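Local coordinates for protein glycosyltransferase (PDB 7MI0) that probably transfers a sugar from an activated donor to an acceptor, as a GT-B glycosyltransferase built from two Rossmann-like domains, at residues I40-T52 against L378-K390. Sequence-based numbering, arbitrary orientation.
Sequences IEVAKYLKILGHT and LNLMLRKNLEIYK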
ATOM      1  N   ILE A  40      -4.455   3.486  10.899  1.00 48.35           N
ATOM      2  CA  ILE A  40      -4.200   2.871  12.199  1.00 51.12           C
ATOM      3  C   ILE A  40      -2.790   3.186  12.673  1.00 51.27           C
ATOM      4  O   ILE A  40      -2.570   3.509  13.848  1.00 47.39           O
ATOM      5  CB  ILE A  40      -4.435   1.351  12.130  1.00 55.71           C
ATOM      6  CG1 ILE A  40      -5.902   1.040  11.830  1.00 58.70           C
ATOM      7  CG2 ILE A  40      -3.998   0.681  13.428  1.00 51.45           C
ATOM      8  CD1 ILE A  40      -6.161  -0.436  11.580  1.00 64.89           C
ATOM      9  N   GLU A  41      -1.809   3.083  11.774  1.00 48.60           N
ATOM     10  CA  GLU A  41      -0.435   3.327  12.184  1.00 48.12           C
ATOM     11  C   GLU A  41      -0.233   4.778  12.599  1.00 48.39           C
ATOM     12  O   GLU A  41       0.518   5.052  13.542  1.00 51.97           O
ATOM     13  CB  GLU A  41       0.534   2.931  11.065  1.00 48.67           C
ATOM     14  CG  GLU A  41       0.636   1.418  10.796  1.00 50.03           C
ATOM     15  CD  GLU A  41       0.965   0.597  12.041  1.00 61.93           C
ATOM     16  OE1 GLU A  41       1.797   1.044  12.864  1.00 63.27           O
ATOM     17  OE2 GLU A  41       0.385  -0.501  12.202  1.00 64.28           O
ATOM     18  N   VAL A  42      -0.909   5.716  11.934  1.00 45.97           N
ATOM     19  CA  VAL A  42      -0.776   7.117  12.315  1.00 41.25           C
ATOM     20  C   VAL A  42      -1.463   7.372  13.648  1.00 47.61           C
ATOM     21  O   VAL A  42      -0.955   8.120  14.492  1.00 47.30           O
ATOM     22  CB  VAL A  42      -1.326   8.031  11.206  1.00 40.95           C
ATOM     23  CG1 VAL A  42      -1.553   9.437  11.733  1.00 44.20           C
ATOM     24  CG2 VAL A  42      -0.368   8.069  10.037  1.00 39.42           C
ATOM     25  N   ALA A  43      -2.622   6.750  13.865  1.00 52.50           N
ATOM     26  CA  ALA A  43      -3.317   6.893  15.142  1.00 48.26           C
ATOM     27  C   ALA A  43      -2.461   6.373  16.294  1.00 56.27           C
ATOM     28  O   ALA A  43      -2.261   7.070  17.296  1.00 55.58           O
ATOM     29  CB  ALA A  43      -4.657   6.163  15.085  1.00 44.00           C
ATOM     30  N   LYS A  44      -1.941   5.146  16.160  1.00 54.26           N
ATOM     31  CA  LYS A  44      -1.067   4.582  17.188  1.00 51.78           C
ATOM     32  C   LYS A  44       0.107   5.501  17.481  1.00 51.07           C
ATOM     33  O   LYS A  44       0.469   5.712  18.646  1.00 53.65           O
ATOM     34  CB  LYS A  44      -0.555   3.209  16.751  1.00 51.28           C
ATOM     35  CG  LYS A  44      -1.557   2.079  16.895  1.00 58.58           C
ATOM     36  CD  LYS A  44      -1.067   0.818  16.196  1.00 56.36           C
ATOM     37  CE  LYS A  44       0.245   0.338  16.777  1.00 66.22           C
ATOM     38  NZ  LYS A  44       0.803  -0.785  15.981  1.00 80.75           N
ATOM     39  N   TYR A  45       0.717   6.051  16.432  1.00 50.87           N
ATOM     40  CA  TYR A  45       1.866   6.935  16.599  1.00 52.61           C
ATOM     41  C   TYR A  45       1.478   8.213  17.334  1.00 54.41           C
ATOM     42  O   TYR A  45       2.198   8.661  18.236  1.00 56.17           O
ATOM     43  CB  TYR A  45       2.458   7.243  15.227  1.00 46.73           C
ATOM     44  CG  TYR A  45       3.689   8.106  15.218  1.00 47.76           C
ATOM     45  CD1 TYR A  45       4.843   7.714  15.878  1.00 50.48           C
ATOM     46  CD2 TYR A  45       3.710   9.298  14.506  1.00 50.05           C
ATOM     47  CE1 TYR A  45       5.980   8.498  15.850  1.00 51.23           C
ATOM     48  CE2 TYR A  45       4.840  10.087  14.468  1.00 51.92           C
ATOM     49  CZ  TYR A  45       5.975   9.685  15.138  1.00 50.49           C
ATOM     50  OH  TYR A  45       7.102  10.478  15.097  1.00 52.26           O
ATOM     51  N   LEU A  46       0.336   8.802  16.972  1.00 52.16           N
ATOM     52  CA  LEU A  46      -0.143   9.987  17.675  1.00 53.49           C
ATOM     53  C   LEU A  46      -0.388   9.694  19.152  1.00 63.28           C
ATOM     54  O   LEU A  46      -0.112  10.541  20.011  1.00 67.09           O
ATOM     55  CB  LEU A  46      -1.413  10.511  17.004  1.00 54.73           C
ATOM     56  CG  LEU A  46      -1.255  11.155  15.623  1.00 51.58           C
ATOM     57  CD1 LEU A  46      -2.589  11.250  14.902  1.00 43.57           C
ATOM     58  CD2 LEU A  46      -0.631  12.530  15.758  1.00 48.54           C
ATOM     59  N   LYS A  47      -0.895   8.497  19.470  1.00 60.32           N
ATOM     60  CA  LYS A  47      -1.117   8.129  20.868  1.00 59.78           C
ATOM     61  C   LYS A  47       0.185   8.150  21.658  1.00 65.28           C
ATOM     62  O   LYS A  47       0.255   8.749  22.738  1.00 66.62           O
ATOM     63  CB  LYS A  47      -1.763   6.748  20.963  1.00 61.50           C
ATOM     64  CG  LYS A  47      -3.275   6.768  21.030  1.00 74.89           C
ATOM     65  CD  LYS A  47      -3.826   5.440  21.531  1.00 77.77           C
ATOM     66  CE  LYS A  47      -3.223   5.071  22.876  1.00 79.10           C
ATOM     67  NZ  LYS A  47      -3.993   3.990  23.554  1.00 89.19           N
ATOM     68  N   ILE A  48       1.225   7.493  21.130  1.00 62.63           N
ATOM     69  CA  ILE A  48       2.501   7.379  21.838  1.00 61.80           C
ATOM     70  C   ILE A  48       3.064   8.757  22.148  1.00 66.64           C
ATOM     71  O   ILE A  48       3.612   8.992  23.232  1.00 75.58           O
ATOM     72  CB  ILE A  48       3.493   6.540  21.011  1.00 63.30           C
ATOM     73  CG1 ILE A  48       3.029   5.089  20.921  1.00 66.16           C
ATOM     74  CG2 ILE A  48       4.881   6.608  21.609  1.00 61.52           C
ATOM     75  CD1 ILE A  48       3.824   4.266  19.932  1.00 56.96           C
ATOM     76  N   LEU A  49       2.934   9.688  21.208  1.00 64.27           N
ATOM     77  CA  LEU A  49       3.444  11.039  21.391  1.00 67.87           C
ATOM     78  C   LEU A  49       2.549  11.909  22.270  1.00 70.30           C
ATOM     79  O   LEU A  49       2.848  13.095  22.448  1.00 68.24           O
ATOM     80  CB  LEU A  49       3.636  11.699  20.025  1.00 62.29           C
ATOM     81  CG  LEU A  49       4.698  11.001  19.179  1.00 59.87           C
ATOM     82  CD1 LEU A  49       4.685  11.537  17.760  1.00 54.49           C
ATOM     83  CD2 LEU A  49       6.064  11.181  19.816  1.00 60.37           C
ATOM     84  N   GLY A  50       1.475  11.356  22.830  1.00 66.30           N
ATOM     85  CA  GLY A  50       0.578  12.139  23.651  1.00 66.54           C
ATOM     86  C   GLY A  50      -0.395  13.007  22.890  1.00 66.67           C
ATOM     87  O   GLY A  50      -1.024  13.880  23.501  1.00 67.26           O
ATOM     88  N   HIS A  51      -0.518  12.822  21.578  1.00 61.54           N
ATOM     89  CA  HIS A  51      -1.566  13.463  20.801  1.00 60.35           C
ATOM     90  C   HIS A  51      -2.837  12.624  20.876  1.00 59.82           C
ATOM     91  O   HIS A  51      -2.827  11.475  21.318  1.00 63.46           O
ATOM     92  CB  HIS A  51      -1.131  13.658  19.347  1.00 58.22           C
ATOM     93  CG  HIS A  51       0.115  14.471  19.193  1.00 64.15           C
ATOM     94  ND1 HIS A  51       0.196  15.790  19.584  1.00 66.96           N
ATOM     95  CD2 HIS A  51       1.335  14.152  18.696  1.00 63.39           C
ATOM     96  CE1 HIS A  51       1.410  16.248  19.336  1.00 62.25           C
ATOM     97  NE2 HIS A  51       2.120  15.274  18.795  1.00 61.81           N
ATOM     98  N   THR A  52      -3.947  13.210  20.438  1.00 58.58           N
ATOM     99  CA  THR A  52      -5.239  12.543  20.562  1.00 55.25           C
ATOM    100  C   THR A  52      -5.771  12.179  19.186  1.00 53.72           C
ATOM    101  O   THR A  52      -6.215  13.062  18.436  1.00 53.33           O
ATOM    102  CB  THR A  52      -6.241  13.428  21.309  1.00 56.81           C
ATOM    103  OG1 THR A  52      -5.814  13.597  22.668  1.00 60.74           O
ATOM    104  CG2 THR A  52      -7.620  12.790  21.290  1.00 56.35           C
ATOM    105  N   LEU A 378       8.266   2.582   7.774  1.00 39.70           N
ATOM    106  CA  LEU A 378       7.070   3.115   8.418  1.00 40.10           C
ATOM    107  C   LEU A 378       7.429   4.256   9.358  1.00 43.16           C
ATOM    108  O   LEU A 378       6.698   5.249   9.457  1.00 44.93           O
ATOM    109  CB  LEU A 378       6.340   2.009   9.180  1.00 38.78           C
ATOM    110  CG  LEU A 378       5.200   2.430  10.108  1.00 35.39           C
ATOM    111  CD1 LEU A 378       4.031   2.973   9.320  1.00 38.45           C
ATOM    112  CD2 LEU A 378       4.755   1.272  10.963  1.00 38.89           C
ATOM    113  N   ASN A 379       8.566   4.135  10.043  1.00 46.84           N
ATOM    114  CA  ASN A 379       8.994   5.168  10.977  1.00 45.58           C
ATOM    115  C   ASN A 379       9.080   6.538  10.306  1.00 42.24           C
ATOM    116  O   ASN A 379       8.614   7.537  10.862  1.00 40.53           O
ATOM    117  CB  ASN A 379      10.340   4.775  11.580  1.00 46.31           C
ATOM    118  CG  ASN A 379      10.481   5.220  13.008  1.00 65.20           C
ATOM    119  OD1 ASN A 379      10.740   6.395  13.280  1.00 68.96           O
ATOM    120  ND2 ASN A 379      10.302   4.285  13.939  1.00 71.18           N
ATOM    121  N   LEU A 380       9.667   6.605   9.107  1.00 43.42           N
ATOM    122  CA  LEU A 380       9.786   7.880   8.405  1.00 38.82           C
ATOM    123  C   LEU A 380       8.444   8.343   7.848  1.00 45.17           C
ATOM    124  O   LEU A 380       8.172   9.550   7.806  1.00 44.41           O
ATOM    125  CB  LEU A 380      10.825   7.760   7.290  1.00 38.18           C
ATOM    126  CG  LEU A 380      11.109   8.923   6.338  1.00 39.62           C
ATOM    127  CD1 LEU A 380      11.710  10.117   7.052  1.00 37.54           C
ATOM    128  CD2 LEU A 380      12.032   8.460   5.222  1.00 42.74           C
ATOM    129  N   MET A 381       7.594   7.407   7.420  1.00 44.37           N
ATOM    130  CA  MET A 381       6.250   7.771   6.988  1.00 35.79           C
ATOM    131  C   MET A 381       5.493   8.458   8.115  1.00 37.04           C
ATOM    132  O   MET A 381       4.894   9.521   7.922  1.00 40.89           O
ATOM    133  CB  MET A 381       5.497   6.525   6.516  1.00 38.94           C
ATOM    134  CG  MET A 381       4.278   6.813   5.645  1.00 41.62           C
ATOM    135  SD  MET A 381       3.124   5.427   5.552  1.00 48.58           S
ATOM    136  CE  MET A 381       2.411   5.525   7.198  1.00 39.60           C
ATOM    137  N   LEU A 382       5.516   7.858   9.307  1.00 41.02           N
ATOM    138  CA  LEU A 382       4.792   8.425  10.441  1.00 40.80           C
ATOM    139  C   LEU A 382       5.306   9.817  10.786  1.00 45.21           C
ATOM    140  O   LEU A 382       4.514  10.727  11.071  1.00 40.28           O
ATOM    141  CB  LEU A 382       4.900   7.491  11.648  1.00 39.67           C
ATOM    142  CG  LEU A 382       4.294   6.095  11.490  1.00 40.78           C
ATOM    143  CD1 LEU A 382       4.357   5.330  12.796  1.00 37.16           C
ATOM    144  CD2 LEU A 382       2.863   6.185  10.984  1.00 43.78           C
ATOM    145  N   ARG A 383       6.630  10.010  10.739  1.00 42.18           N
ATOM    146  CA  ARG A 383       7.211  11.303  11.091  1.00 40.56           C
ATOM    147  C   ARG A 383       6.903  12.360  10.035  1.00 39.66           C
ATOM    148  O   ARG A 383       6.662  13.525  10.371  1.00 40.54           O
ATOM    149  CB  ARG A 383       8.721  11.157  11.306  1.00 45.11           C
ATOM    150  CG  ARG A 383       9.069  10.303  12.528  1.00 50.40           C
ATOM    151  CD  ARG A 383      10.523   9.864  12.558  1.00 60.91           C
ATOM    152  NE  ARG A 383      11.209  10.337  13.756  1.00 73.40           N
ATOM    153  CZ  ARG A 383      12.088  11.332  13.781  1.00 72.99           C
ATOM    154  NH1 ARG A 383      12.452  11.966  12.674  1.00 63.61           N
ATOM    155  NH2 ARG A 383      12.623  11.696  14.943  1.00 64.55           N
ATOM    156  N   LYS A 384       6.893  11.979   8.755  1.00 39.77           N
ATOM    157  CA  LYS A 384       6.492  12.934   7.731  1.00 36.03           C
ATOM    158  C   LYS A 384       5.042  13.366   7.912  1.00 43.56           C
ATOM    159  O   LYS A 384       4.692  14.509   7.592  1.00 46.04           O
ATOM    160  CB  LYS A 384       6.704  12.344   6.342  1.00 37.53           C
ATOM    161  CG  LYS A 384       8.157  12.169   5.954  1.00 36.20           C
ATOM    162  CD  LYS A 384       8.257  11.694   4.522  1.00 40.93           C
ATOM    163  CE  LYS A 384       9.683  11.434   4.103  1.00 36.47           C
ATOM    164  NZ  LYS A 384       9.720  10.728   2.799  1.00 40.34           N
ATOM    165  N   ASN A 385       4.188  12.480   8.433  1.00 39.59           N
ATOM    166  CA  ASN A 385       2.811  12.869   8.714  1.00 41.67           C
ATOM    167  C   ASN A 385       2.743  13.908   9.823  1.00 42.14           C
ATOM    168  O   ASN A 385       1.985  14.880   9.727  1.00 43.16           O
ATOM    169  CB  ASN A 385       1.980  11.647   9.094  1.00 40.99           C
ATOM    170  CG  ASN A 385       1.210  11.089   7.927  1.00 41.62           C
ATOM    171  OD1 ASN A 385       0.199  11.652   7.512  1.00 42.64           O
ATOM    172  ND2 ASN A 385       1.686   9.976   7.383  1.00 45.05           N
ATOM    173  N   LEU A 386       3.512  13.710  10.892  1.00 42.32           N
ATOM    174  CA  LEU A 386       3.486  14.661  11.995  1.00 42.29           C
ATOM    175  C   LEU A 386       4.042  16.013  11.571  1.00 47.36           C
ATOM    176  O   LEU A 386       3.571  17.053  12.045  1.00 49.08           O
ATOM    177  CB  LEU A 386       4.270  14.100  13.177  1.00 42.51           C
ATOM    178  CG  LEU A 386       3.903  14.640  14.556  1.00 51.03           C
ATOM    179  CD1 LEU A 386       2.648  13.960  15.049  1.00 54.46           C
ATOM    180  CD2 LEU A 386       5.046  14.443  15.539  1.00 62.21           C
ATOM    181  N   GLU A 387       5.030  16.017  10.670  1.00 43.98           N
ATOM    182  CA  GLU A 387       5.597  17.274  10.192  1.00 46.25           C
ATOM    183  C   GLU A 387       4.557  18.100   9.444  1.00 50.47           C
ATOM    184  O   GLU A 387       4.409  19.305   9.690  1.00 52.65           O
ATOM    185  CB  GLU A 387       6.808  16.993   9.305  1.00 44.83           C
ATOM    186  CG  GLU A 387       7.970  16.368  10.043  1.00 41.04           C
ATOM    187  CD  GLU A 387       8.595  17.307  11.066  1.00 45.62           C
ATOM    188  OE1 GLU A 387       9.115  18.365  10.651  1.00 43.41           O
ATOM    189  OE2 GLU A 387       8.572  16.984  12.279  1.00 44.04           O
ATOM    190  N   ILE A 388       3.819  17.466   8.526  1.00 46.53           N
ATOM    191  CA  ILE A 388       2.810  18.200   7.768  1.00 47.91           C
ATOM    192  C   ILE A 388       1.689  18.678   8.688  1.00 51.12           C
ATOM    193  O   ILE A 388       1.087  19.732   8.442  1.00 51.70           O
ATOM    194  CB  ILE A 388       2.285  17.348   6.592  1.00 44.55           C
ATOM    195  CG1 ILE A 388       1.539  18.221   5.592  1.00 50.02           C
ATOM    196  CG2 ILE A 388       1.370  16.238   7.066  1.00 43.73           C
ATOM    197  CD1 ILE A 388       2.411  19.255   4.945  1.00 60.83           C
ATOM    198  N   TYR A 389       1.407  17.942   9.769  1.00 47.79           N
ATOM    199  CA  TYR A 389       0.474  18.441  10.776  1.00 48.63           C
ATOM    200  C   TYR A 389       0.984  19.739  11.380  1.00 51.67           C
ATOM    201  O   TYR A 389       0.234  20.712  11.517  1.00 52.97           O
ATOM    202  CB  TYR A 389       0.258  17.399  11.876  1.00 48.47           C
ATOM    203  CG  TYR A 389      -0.538  16.184  11.454  1.00 48.39           C
ATOM    204  CD1 TYR A 389      -1.402  16.243  10.369  1.00 46.71           C
ATOM    205  CD2 TYR A 389      -0.426  14.976  12.143  1.00 44.68           C
ATOM    206  CE1 TYR A 389      -2.129  15.135   9.972  1.00 45.94           C
ATOM    207  CE2 TYR A 389      -1.153  13.861  11.753  1.00 43.96           C
ATOM    208  CZ  TYR A 389      -2.002  13.951  10.665  1.00 44.56           C
ATOM    209  OH  TYR A 389      -2.733  12.862  10.261  1.00 44.09           O
ATOM    210  N   LYS A 390       2.272  19.770  11.740  1.00 56.15           N
ATOM    211  CA  LYS A 390       2.855  20.958  12.358  1.00 58.34           C
ATOM    212  C   LYS A 390       2.902  22.128  11.383  1.00 58.17           C
ATOM    213  O   LYS A 390       2.642  23.276  11.771  1.00 55.71           O
ATOM    214  CB  LYS A 390       4.254  20.640  12.881  1.00 53.97           C
ATOM    215  CG  LYS A 390       4.275  19.639  14.020  1.00 53.78           C
ATOM    216  CD  LYS A 390       5.676  19.105  14.232  1.00 54.69           C
ATOM    217  CE  LYS A 390       5.706  17.983  15.254  1.00 50.88           C
ATOM    218  NZ  LYS A 390       7.026  17.279  15.237  1.00 48.81           N
TER
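Y45 lays its ring against L382, and the pair forms the middle of a helix-to-helix contact in which no hydrogen bond crosses. CB of Y45 touches CD1 of L382; CG anti to the backbone N (chi1 -178°) then sends the ring out toward the other helix, where CB of L382 lies over one face, 3.8 Å from the ring centroid, as a CH-pi contact. L49 CD1 of its own segment takes the opposite face. Farther along, CE2 comes near the backbone O of L382, and OH ends beside CG of R383. Tyrosine suits this partly exposed position: its flat apolar ring fits between two leucines, with the polar OH at the outer end.

Deeper in, V42 is slim enough to let the backbones close to 6.0 Å between its CA and that of L382. Its CG2 meets L382 CD2 at 3.9 Å, and its CG1 faces the edge of the Y389 ring. N385 ND2 bonds to M381 O (3.3 Å) from above the carbonyl plane, which helps hold the amide beside V42 CG2. L386 suits its place by branching: CD1 packs on L46 CD2 at 3.6 Å and near H51 CD2, while CD2 meets L49 CD1 tip to tip. Helix 35-48 closes in a Schellman motif, where G50 takes positive phi; a CB there would jam against the preceding carbonyl O.

The axes of 40-48 and 378-390 cross at -71°. Helix 35-48 joins strands 22-26 and 52-57 in a beta-alpha-beta crossover, and the C-terminal helix 378-393 returns to the N-terminal domain, where Y389 touches I23 and its OH hydrogen-bonds H106 ND1.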